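Local structure of flavin-dependent thymidylate synthase (Helicobacter pylori, 3AH5) at residues Val95-Pro100 and Ala128-Arg133. The protein catalyses the reductive methylation of dUMP to dTMP, with methylenetetrahydrofolate as methyl donor and FAD, reduced by NAD(P)H, as cofactor, working as a homotetramer. Numbering follows the deposited sequence.
Sequences VESFLP and ALENLR
An ST turn at S97, in the loop between helices 85-88 and 103-109, docks onto helix 119-138 through the carboxylate of E130, a buried residue. The backbone N of F98 donates to E130 OE1 at 2.8 Å in a nearly straight bond (171°), arriving from above the carboxylate plane, while S97 OG lies 3.1 Å from E130 OE2. With OG anti to its own backbone N (chi1 174°), S97 also accepts from L99 N at 3.1 Å, which closes the turn. R133, one helical turn after E130, forms a salt bridge with it, NH2 to OE2 at 3.2 Å, and a second one with E138; its guanidinium lies against the loop backbone, V95 O over one face and S97 CA at the edge. L129 CD2 sits over one face of the F98 ring, 3.6 Å from the centroid, a CH-pi contact; the backbone carbonyl oxygen of E96, itself hydrogen-bonded to R108, lies over the opposite face. L99 CD2 rests on E130 CG at 3.4 Å, and A109 of helix 103-109 touches both F98 and L129. The loop's amide and the R133 guanidinium thus share one carboxylate, which would be expected to favour its ionised form.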
# COMPACT_ATOMS: atom_id res chain seq x y z
N VAL A 95 -25.90 -26.63 19.05
CA VAL A 95 -27.02 -26.09 18.27
C VAL A 95 -27.88 -27.21 17.69
O VAL A 95 -27.37 -28.20 17.19
CB VAL A 95 -26.51 -25.18 17.13
CG1 VAL A 95 -27.65 -24.85 16.18
CG2 VAL A 95 -25.94 -23.91 17.70
N GLU A 96 -29.19 -27.02 17.76
CA GLU A 96 -30.14 -28.01 17.26
C GLU A 96 -30.23 -28.05 15.74
O GLU A 96 -30.05 -27.03 15.07
CB GLU A 96 -31.53 -27.73 17.84
CG GLU A 96 -31.55 -27.55 19.35
CD GLU A 96 -31.15 -28.80 20.10
OE1 GLU A 96 -30.10 -29.40 19.75
OE2 GLU A 96 -31.87 -29.18 21.04
N SER A 97 -30.52 -29.23 15.22
CA SER A 97 -30.64 -29.43 13.78
C SER A 97 -31.54 -28.37 13.17
O SER A 97 -32.48 -27.91 13.81
CB SER A 97 -31.21 -30.82 13.50
OG SER A 97 -31.45 -30.99 12.11
N PHE A 98 -31.25 -27.98 11.93
CA PHE A 98 -32.04 -26.98 11.22
C PHE A 98 -33.02 -27.68 10.26
O PHE A 98 -33.66 -27.04 9.41
CB PHE A 98 -31.12 -26.03 10.43
CG PHE A 98 -30.29 -25.14 11.31
CD1 PHE A 98 -30.83 -24.00 11.89
CD2 PHE A 98 -28.95 -25.45 11.58
CE1 PHE A 98 -30.08 -23.17 12.71
CE2 PHE A 98 -28.18 -24.63 12.40
CZ PHE A 98 -28.74 -23.49 12.97
N LEU A 99 -33.13 -28.99 10.39
CA LEU A 99 -34.04 -29.76 9.55
C LEU A 99 -35.07 -30.47 10.43
O LEU A 99 -34.79 -30.80 11.59
CB LEU A 99 -33.26 -30.79 8.72
CG LEU A 99 -32.62 -30.33 7.40
CD1 LEU A 99 -33.70 -30.02 6.38
CD2 LEU A 99 -31.77 -29.10 7.64
N PRO A 100 -36.29 -30.68 9.91
CA PRO A 100 -36.76 -30.31 8.57
C PRO A 100 -36.81 -28.80 8.37
O PRO A 100 -36.81 -28.03 9.33
CB PRO A 100 -38.16 -30.93 8.50
CG PRO A 100 -38.05 -32.10 9.42
CD PRO A 100 -37.30 -31.50 10.59
N ALA A 128 -26.69 -26.66 3.59
CA ALA A 128 -25.25 -26.65 3.75
C ALA A 128 -24.91 -26.36 5.20
O ALA A 128 -23.93 -26.88 5.74
CB ALA A 128 -24.63 -25.60 2.83
N LEU A 129 -25.72 -25.52 5.85
CA LEU A 129 -25.49 -25.17 7.25
C LEU A 129 -25.69 -26.41 8.12
O LEU A 129 -24.89 -26.69 9.01
CB LEU A 129 -26.46 -24.08 7.69
CG LEU A 129 -26.39 -23.71 9.18
CD1 LEU A 129 -25.03 -23.09 9.49
CD2 LEU A 129 -27.52 -22.73 9.54
N GLU A 130 -26.75 -27.16 7.84
CA GLU A 130 -27.05 -28.37 8.60
C GLU A 130 -25.92 -29.37 8.44
O GLU A 130 -25.40 -29.87 9.44
CB GLU A 130 -28.37 -28.98 8.13
CG GLU A 130 -28.78 -30.27 8.84
CD GLU A 130 -28.75 -30.15 10.36
OE1 GLU A 130 -28.92 -29.03 10.88
OE2 GLU A 130 -28.57 -31.19 11.03
N ASN A 131 -25.53 -29.65 7.20
CA ASN A 131 -24.44 -30.59 6.98
C ASN A 131 -23.17 -30.13 7.69
O ASN A 131 -22.39 -30.94 8.19
CB ASN A 131 -24.17 -30.78 5.48
CG ASN A 131 -25.20 -31.66 4.81
OD1 ASN A 131 -25.80 -32.52 5.46
ND2 ASN A 131 -25.40 -31.47 3.52
N LEU A 132 -22.95 -28.82 7.73
CA LEU A 132 -21.78 -28.28 8.40
C LEU A 132 -21.82 -28.55 9.90
O LEU A 132 -20.85 -29.05 10.45
CB LEU A 132 -21.66 -26.77 8.16
CG LEU A 132 -20.52 -26.04 8.89
CD1 LEU A 132 -19.17 -26.60 8.48
CD2 LEU A 132 -20.60 -24.55 8.56
N ARG A 133 -22.94 -28.24 10.55
CA ARG A 133 -23.01 -28.47 11.99
C ARG A 133 -23.08 -29.97 12.32
O ARG A 133 -22.91 -30.37 13.47
CB ARG A 133 -24.19 -27.73 12.64
CG ARG A 133 -25.49 -28.42 12.48
CD ARG A 133 -26.39 -28.22 13.67
NE ARG A 133 -27.31 -29.36 13.72
CZ ARG A 133 -26.98 -30.54 14.22
NH1 ARG A 133 -25.78 -30.73 14.74
NH2 ARG A 133 -27.84 -31.55 14.15